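Local coordinates for protein glycerol-3-phosphate dehydrogenase [NAD(+)] (Dunaliella salina, PDB 6IUY) that probably interconverts dihydroxyacetone phosphate and glycerol 3-phosphate with NAD, and carries a phosphatase-like domain that lets it make glycerol directly, at residues K374-T379 against Q439-P444; V259-S264 against T270-V275. All blocks are in the same frame, centred on the assembly; numbering follows the deposited sequence.

Contact 1: K374-T379 against Q439-P444. With NAD (nicotinamide-adenine-dinucleotide), chain C.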
loop_
_atom_site.group_PDB
_atom_site.type_symbol
_atom_site.label_atom_id
_atom_site.label_comp_id
_atom_site.label_asym_id
_atom_site.label_seq_id
_atom_site.Cartn_x
_atom_site.Cartn_y
_atom_site.Cartn_z
ATOM N N LYS A 374 14.345 17.892 20.816
ATOM C CA LYS A 374 13.593 17.129 19.819
ATOM C C LYS A 374 14.587 16.261 19.032
ATOM O O LYS A 374 15.655 16.742 18.634
ATOM C CB LYS A 374 12.815 18.055 18.875
ATOM C CG LYS A 374 11.937 19.118 19.560
ATOM C CD LYS A 374 10.737 18.502 20.280
ATOM C CE LYS A 374 9.901 19.547 21.017
ATOM N NZ LYS A 374 9.678 20.807 20.225
ATOM N N ALA A 375 14.257 14.989 18.826
ATOM C CA ALA A 375 15.110 14.117 18.022
ATOM C C ALA A 375 14.360 13.592 16.790
ATOM O O ALA A 375 13.138 13.426 16.816
ATOM C CB ALA A 375 15.621 12.962 18.858
ATOM N N ILE A 376 15.097 13.334 15.715
ATOM C CA ILE A 376 14.556 12.545 14.607
ATOM C C ILE A 376 15.630 11.611 14.095
ATOM O O ILE A 376 16.808 11.943 14.096
ATOM C CB ILE A 376 14.040 13.422 13.460
ATOM C CG1 ILE A 376 13.302 12.574 12.414
ATOM C CG2 ILE A 376 15.186 14.218 12.847
ATOM C CD1 ILE A 376 12.458 13.399 11.408
ATOM N N SER A 377 15.210 10.430 13.669
ATOM C CA SER A 377 16.125 9.419 13.161
ATOM C C SER A 377 15.879 9.171 11.681
ATOM O O SER A 377 14.733 9.050 11.236
ATOM C CB SER A 377 15.957 8.127 13.952
ATOM O OG SER A 377 16.733 7.093 13.383
ATOM N N LEU A 378 16.957 9.138 10.913
ATOM C CA LEU A 378 16.917 8.829 9.495
ATOM C C LEU A 378 17.468 7.426 9.261
ATOM O O LEU A 378 17.587 6.974 8.125
ATOM C CB LEU A 378 17.736 9.854 8.707
ATOM C CG LEU A 378 17.048 11.145 8.272
ATOM C CD1 LEU A 378 16.364 11.848 9.448
ATOM C CD2 LEU A 378 18.054 12.061 7.611
ATOM N N THR A 379 17.781 6.733 10.351
ATOM C CA THR A 379 18.584 5.515 10.302
ATOM C C THR A 379 17.774 4.218 10.142
ATOM O O THR A 379 16.701 4.056 10.739
ATOM C CB THR A 379 19.443 5.423 11.579
ATOM O OG1 THR A 379 20.404 6.485 11.567
ATOM C CG2 THR A 379 20.178 4.075 11.677
ATOM N N GLN A 439 9.163 21.676 8.417
ATOM C CA GLN A 439 9.760 22.952 8.033
ATOM C C GLN A 439 11.268 22.771 7.826
ATOM O O GLN A 439 11.839 23.358 6.929
ATOM C CB GLN A 439 9.475 24.046 9.083
ATOM C CG GLN A 439 10.162 25.398 8.785
ATOM C CD GLN A 439 9.730 26.531 9.740
ATOM O OE1 GLN A 439 8.897 26.330 10.635
ATOM N NE2 GLN A 439 10.299 27.722 9.545
ATOM N N LEU A 440 11.900 21.921 8.627
ATOM C CA LEU A 440 13.344 21.718 8.502
ATOM C C LEU A 440 13.736 20.963 7.211
ATOM O O LEU A 440 14.615 21.408 6.459
ATOM C CB LEU A 440 13.862 20.975 9.729
ATOM C CG LEU A 440 15.356 21.022 10.032
ATOM C CD1 LEU A 440 15.844 22.467 10.083
ATOM C CD2 LEU A 440 15.628 20.292 11.343
ATOM N N PHE A 441 13.060 19.846 6.942
ATOM C CA PHE A 441 13.433 18.950 5.845
ATOM C C PHE A 441 12.780 19.212 4.479
ATOM O O PHE A 441 13.372 18.909 3.442
ATOM C CB PHE A 441 13.125 17.506 6.235
ATOM C CG PHE A 441 14.147 16.883 7.139
ATOM C CD1 PHE A 441 15.282 16.281 6.610
ATOM C CD2 PHE A 441 13.960 16.862 8.516
ATOM C CE1 PHE A 441 16.214 15.684 7.432
ATOM C CE2 PHE A 441 14.893 16.268 9.352
ATOM C CZ PHE A 441 16.021 15.679 8.813
ATOM N N GLN A 442 11.561 19.734 4.444
ATOM C CA GLN A 442 10.903 19.899 3.145
ATOM C C GLN A 442 11.559 20.963 2.269
ATOM O O GLN A 442 11.681 22.134 2.664
ATOM C CB GLN A 442 9.421 20.240 3.319
ATOM C CG GLN A 442 8.659 20.368 2.003
ATOM C CD GLN A 442 7.160 20.221 2.205
ATOM O OE1 GLN A 442 6.649 19.117 2.417
ATOM N NE2 GLN A 442 6.452 21.344 2.176
ATOM N N ARG A 443 11.952 20.547 1.066
ATOM C CA ARG A 443 12.511 21.436 0.052
ATOM C C ARG A 443 11.615 21.396 -1.192
ATOM O O ARG A 443 10.693 20.593 -1.260
ATOM C CB ARG A 443 13.947 21.017 -0.292
ATOM C CG ARG A 443 14.811 20.656 0.923
ATOM C CD ARG A 443 15.094 21.888 1.728
ATOM N NE ARG A 443 15.341 23.010 0.832
ATOM C CZ ARG A 443 14.960 24.265 1.067
ATOM N NH1 ARG A 443 14.302 24.566 2.187
ATOM N NH2 ARG A 443 15.233 25.212 0.175
ATOM N N PRO A 444 11.862 22.262 -2.175
ATOM C CA PRO A 444 11.006 22.176 -3.368
ATOM C C PRO A 444 11.198 20.878 -4.145
ATOM O O PRO A 444 10.323 20.525 -4.929
ATOM C CB PRO A 444 11.445 23.375 -4.205
ATOM C CG PRO A 444 12.048 24.321 -3.220
ATOM C CD PRO A 444 12.713 23.457 -2.191
HETATM P PA NAD C . 27.272 5.620 4.920
HETATM O O1A NAD C . 27.681 6.571 3.872
HETATM O O2A NAD C . 26.674 4.323 4.392
HETATM O O5B NAD C . 28.546 5.200 5.844
HETATM C C5B NAD C . 29.681 6.073 5.950
HETATM C C4B NAD C . 29.805 6.595 7.404
HETATM O O4B NAD C . 30.116 5.610 8.202
HETATM C C3B NAD C . 30.991 7.559 7.498
HETATM O O3B NAD C . 30.609 8.854 7.564
HETATM C C2B NAD C . 31.711 7.151 8.798
HETATM O O2B NAD C . 32.013 8.389 9.580
HETATM C C1B NAD C . 30.866 6.378 9.391
HETATM N N9A NAD C . 31.555 5.479 10.217
HETATM C C8A NAD C . 32.486 4.558 9.877
HETATM N N7A NAD C . 32.865 3.930 11.013
HETATM C C5A NAD C . 32.189 4.474 12.059
HETATM C C6A NAD C . 32.206 4.227 13.420
HETATM N N6A NAD C . 33.009 3.269 14.099
HETATM N N1A NAD C . 31.401 4.918 14.238
HETATM C C2A NAD C . 30.578 5.874 13.719
HETATM N N3A NAD C . 30.567 6.128 12.391
HETATM C C4A NAD C . 31.373 5.424 11.566
HETATM O O3 NAD C . 26.198 6.361 5.855
HETATM P PN NAD C . 24.796 6.997 5.409
HETATM O O1N NAD C . 24.648 6.989 3.898
HETATM O O2N NAD C . 24.663 8.414 5.918
HETATM O O5D NAD C . 23.664 6.059 5.984
HETATM C C5D NAD C . 23.403 5.988 7.373
HETATM C C4D NAD C . 21.939 5.558 7.539
HETATM O O4D NAD C . 21.181 6.148 6.634
HETATM C C3D NAD C . 21.836 4.070 7.273
HETATM O O3D NAD C . 21.102 3.505 8.247
HETATM C C2D NAD C . 21.109 3.955 5.904
HETATM O O2D NAD C . 20.414 2.641 5.880
HETATM C C1D NAD C . 20.319 4.991 5.891
HETATM N N1N NAD C . 19.955 5.482 4.576
HETATM C C2N NAD C . 20.869 5.600 3.550
HETATM C C3N NAD C . 20.469 6.081 2.305
HETATM C C7N NAD C . 21.518 6.172 1.175
HETATM O O7N NAD C . 21.165 6.312 0.020
HETATM N N7N NAD C . 22.915 6.104 1.524
HETATM C C4N NAD C . 19.162 6.452 2.074
HETATM C C5N NAD C . 18.245 6.365 3.107
HETATM C C6N NAD C . 18.658 5.889 4.352
#
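F441 swings its ring away from its own carbonyl carbon (chi1 -79°), and I376 sends CG1 anti to its backbone N (chi1 -172°), which leaves the CG2 branch of I376 to meet the ring. In the Rossmann-type dinucleotide-binding domain this is a helix-on-sheet contact: strand 374-377 lies inside the sheet, and the last turn of helix 431-441 sets one phenylalanine over it. The backbones stay well apart, with I376 CA and F441 CA 10.9 Å from each other, so the ring spans most of the gap. The side chains of I376 and F441 run antiparallel, side by side, and I376 CG2 comes to the ring edge, near its plane, 4.1 Å from F441 CE2. L378, just beyond the strand, comes from the opposite direction and meets the outer end of the ring obliquely; its two methyls lie on the same side of the ring plane, CD2 4.1 Å from F441 CE1. All three side chains are buried, and the contact between them is purely apolar. L407 of the neighbouring strand 404-408 touches all three, while V275 of helix 266-282 packs on F441.

L378 also links this core to the coenzyme pocket, since it touches C350 and W267, both NAD-binding residues. It sits in the middle of a turn: T379 N donates to S377 OG at 3.2 Å, nearly straight at 162°, which makes an ST turn. T379 OG1 is in turn bonded to A351 O, a second tie on the segment that passes the ribose next to the nicotinamide. There T379 CG2 rests 3.6 Å from NAD O3D. Back at the phenylalanine, the closest approach between the two segments is L378 CD1 to F441 CZ, at 3.9 Å.

Contact 2: V259-S264 against T270-V275. With NAD (nicotinamide-adenine-dinucleotide), chain C.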
loop_
_atom_site.group_PDB
_atom_site.type_symbol
_atom_site.label_atom_id
_atom_site.label_comp_id
_atom_site.label_asym_id
_atom_site.label_seq_id
_atom_site.Cartn_x
_atom_site.Cartn_y
_atom_site.Cartn_z
ATOM N N VAL A 259 20.417 23.222 15.274
ATOM C CA VAL A 259 20.311 21.883 14.705
ATOM C C VAL A 259 21.663 21.195 14.641
ATOM O O VAL A 259 22.638 21.786 14.187
ATOM C CB VAL A 259 19.713 21.935 13.294
ATOM C CG1 VAL A 259 19.552 20.525 12.725
ATOM C CG2 VAL A 259 18.375 22.695 13.322
ATOM N N THR A 260 21.717 19.950 15.096
ATOM C CA THR A 260 22.908 19.139 14.946
ATOM C C THR A 260 22.596 17.813 14.239
ATOM O O THR A 260 21.757 17.036 14.705
ATOM C CB THR A 260 23.553 18.868 16.311
ATOM O OG1 THR A 260 24.060 20.104 16.814
ATOM C CG2 THR A 260 24.694 17.860 16.192
ATOM N N MET A 261 23.294 17.571 13.129
ATOM C CA MET A 261 23.281 16.290 12.434
ATOM C C MET A 261 24.307 15.364 13.075
ATOM O O MET A 261 25.493 15.702 13.135
ATOM C CB MET A 261 23.585 16.495 10.941
ATOM C CG MET A 261 23.821 15.197 10.133
ATOM S SD MET A 261 22.325 14.189 9.963
ATOM C CE MET A 261 22.650 12.972 11.205
ATOM N N VAL A 262 23.854 14.223 13.594
ATOM C CA VAL A 262 24.753 13.222 14.147
ATOM C C VAL A 262 24.993 12.129 13.087
ATOM O O VAL A 262 24.221 11.164 12.983
ATOM C CB VAL A 262 24.182 12.575 15.427
ATOM C CG1 VAL A 262 25.124 11.492 15.954
ATOM C CG2 VAL A 262 23.914 13.629 16.489
ATOM N N GLY A 263 26.035 12.316 12.279
ATOM C CA GLY A 263 26.424 11.349 11.266
ATOM C C GLY A 263 26.892 12.166 10.099
ATOM O O GLY A 263 26.537 13.331 10.014
ATOM N N SER A 264 27.703 11.598 9.216
ATOM C CA SER A 264 28.213 12.377 8.092
ATOM C C SER A 264 28.432 11.523 6.838
ATOM O O SER A 264 29.292 11.828 6.008
ATOM C CB SER A 264 29.527 13.071 8.481
ATOM O OG SER A 264 30.493 12.122 8.908
ATOM N N THR A 270 23.600 14.488 2.509
ATOM C CA THR A 270 22.682 15.121 1.571
ATOM C C THR A 270 21.511 15.593 2.419
ATOM O O THR A 270 20.929 16.623 2.138
ATOM C CB THR A 270 22.240 14.223 0.354
ATOM O OG1 THR A 270 20.831 13.941 0.399
ATOM C CG2 THR A 270 23.061 12.952 0.222
ATOM N N ALA A 271 21.234 14.896 3.517
ATOM C CA ALA A 271 20.252 15.380 4.461
ATOM C C ALA A 271 20.658 16.756 5.056
ATOM O O ALA A 271 19.874 17.727 5.021
ATOM C CB ALA A 271 20.040 14.338 5.569
ATOM N N VAL A 272 21.873 16.859 5.599
ATOM C CA VAL A 272 22.304 18.130 6.209
ATOM C C VAL A 272 22.291 19.243 5.183
ATOM O O VAL A 272 22.104 20.408 5.523
ATOM C CB VAL A 272 23.714 18.035 6.844
ATOM C CG1 VAL A 272 24.773 18.369 5.826
ATOM C CG2 VAL A 272 23.824 18.994 8.012
ATOM N N ARG A 273 22.474 18.892 3.912
ATOM C CA ARG A 273 22.469 19.887 2.842
ATOM C C ARG A 273 21.082 20.501 2.655
ATOM O O ARG A 273 20.946 21.712 2.387
ATOM C CB ARG A 273 22.934 19.257 1.533
ATOM C CG ARG A 273 22.775 20.167 0.329
ATOM C CD ARG A 273 23.284 19.557 -0.966
ATOM N NE ARG A 273 23.524 20.617 -1.956
ATOM C CZ ARG A 273 22.643 21.008 -2.879
ATOM N NH1 ARG A 273 21.458 20.420 -2.966
ATOM N NH2 ARG A 273 22.948 21.984 -3.725
ATOM N N MET A 274 20.052 19.657 2.769
ATOM C CA MET A 274 18.667 20.105 2.645
ATOM C C MET A 274 18.251 20.883 3.885
ATOM O O MET A 274 17.636 21.931 3.797
ATOM C CB MET A 274 17.720 18.922 2.445
ATOM C CG MET A 274 18.022 18.051 1.215
ATOM S SD MET A 274 16.604 16.955 0.897
ATOM C CE MET A 274 16.844 15.629 2.065
ATOM N N VAL A 275 18.583 20.327 5.039
ATOM C CA VAL A 275 18.360 20.953 6.335
ATOM C C VAL A 275 19.052 22.316 6.440
ATOM O O VAL A 275 18.477 23.305 6.925
ATOM C CB VAL A 275 18.850 20.007 7.412
ATOM C CG1 VAL A 275 19.274 20.738 8.662
ATOM C CG2 VAL A 275 17.788 18.935 7.652
HETATM P PA NAD C . 27.272 5.620 4.920
HETATM O O1A NAD C . 27.681 6.571 3.872
HETATM O O2A NAD C . 26.674 4.323 4.392
HETATM O O5B NAD C . 28.546 5.200 5.844
HETATM C C5B NAD C . 29.681 6.073 5.950
HETATM C C4B NAD C . 29.805 6.595 7.404
HETATM O O4B NAD C . 30.116 5.610 8.202
HETATM C C3B NAD C . 30.991 7.559 7.498
HETATM O O3B NAD C . 30.609 8.854 7.564
HETATM C C2B NAD C . 31.711 7.151 8.798
HETATM O O2B NAD C . 32.013 8.389 9.580
HETATM C C1B NAD C . 30.866 6.378 9.391
HETATM N N9A NAD C . 31.555 5.479 10.217
HETATM C C8A NAD C . 32.486 4.558 9.877
HETATM N N7A NAD C . 32.865 3.930 11.013
HETATM C C5A NAD C . 32.189 4.474 12.059
HETATM C C6A NAD C . 32.206 4.227 13.420
HETATM N N6A NAD C . 33.009 3.269 14.099
HETATM N N1A NAD C . 31.401 4.918 14.238
HETATM C C2A NAD C . 30.578 5.874 13.719
HETATM N N3A NAD C . 30.567 6.128 12.391
HETATM C C4A NAD C . 31.373 5.424 11.566
HETATM O O3 NAD C . 26.198 6.361 5.855
HETATM P PN NAD C . 24.796 6.997 5.409
HETATM O O1N NAD C . 24.648 6.989 3.898
HETATM O O2N NAD C . 24.663 8.414 5.918
HETATM O O5D NAD C . 23.664 6.059 5.984
HETATM C C5D NAD C . 23.403 5.988 7.373
HETATM C C4D NAD C . 21.939 5.558 7.539
HETATM O O4D NAD C . 21.181 6.148 6.634
HETATM C C3D NAD C . 21.836 4.070 7.273
HETATM O O3D NAD C . 21.102 3.505 8.247
HETATM C C2D NAD C . 21.109 3.955 5.904
HETATM O O2D NAD C . 20.414 2.641 5.880
HETATM C C1D NAD C . 20.319 4.991 5.891
HETATM N N1N NAD C . 19.955 5.482 4.576
HETATM C C2N NAD C . 20.869 5.600 3.550
HETATM C C3N NAD C . 20.469 6.081 2.305
HETATM C C7N NAD C . 21.518 6.172 1.175
HETATM O O7N NAD C . 21.165 6.312 0.020
HETATM N N7N NAD C . 22.915 6.104 1.524
HETATM C C4N NAD C . 19.162 6.452 2.074
HETATM C C5N NAD C . 18.245 6.365 3.107
HETATM C C6N NAD C . 18.658 5.889 4.352
#
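V259 and V275 point at each other tip to tip, CG1 against CG1 at 4.1 Å, and in both valines that methyl is the branch anti to the backbone N. One strand repeat further on, M261 meets the helix in another way. It is the root of the side chain that touches: M261 CB lies 3.9 Å from V272 CG2, while the bent thioether leads away from the helix segment; the side chain also lies close to C350 and A268, both NAD-binding residues. The backbones draw together here, from 8.6 Å between V259 CA and V275 CA to 6.6 Å between M261 CA and V272 CA. Alternate strand residues thus face V272 and V275, one helical turn apart, whereas T260, between V259 and M261, points away from the helix and bonds through OG1 to A340 O.

Neighbouring strands close the sides of this apolar layer, I348 touching V259, M261 and V275, and V294 touching V272. Past the strand end, G263 takes up a backbone conformation (phi 143°) accessible chiefly to glycine. S264 follows and comes up to the adenosine ribose, its C atom 3.5 Å from NAD O3B. Together with the backbone amides of A266 and W267, hydrogen-bonded to NAD, this strand, tight glycine-rich turn and helix form the first beta-alpha unit of a Rossmann fold, consistent with its GxGxxA-type sequence.

In the fold
Following the chain from the N terminus, the phosphatase-like domain comes first, and then contact 2 closes a very short loop, only five residues between 259-264 and 270-275. Contact 1 opens later and spans 59 residues, from 374-379 to 439-444, so the two lie in series, neither enclosing nor crossing the other. In space they adjoin, centres 9 Å apart, on one mixed sheet in which strand 346-349 separates strands 257-262 and 374-377. Helices 266-282 and 431-441 pack where the two contacts adjoin: L440 CG lies 4.0 Å from V275 CG2. Both contacts reach NAD, so the coenzyme lies across the turns that follow strands 257-262 and 374-377.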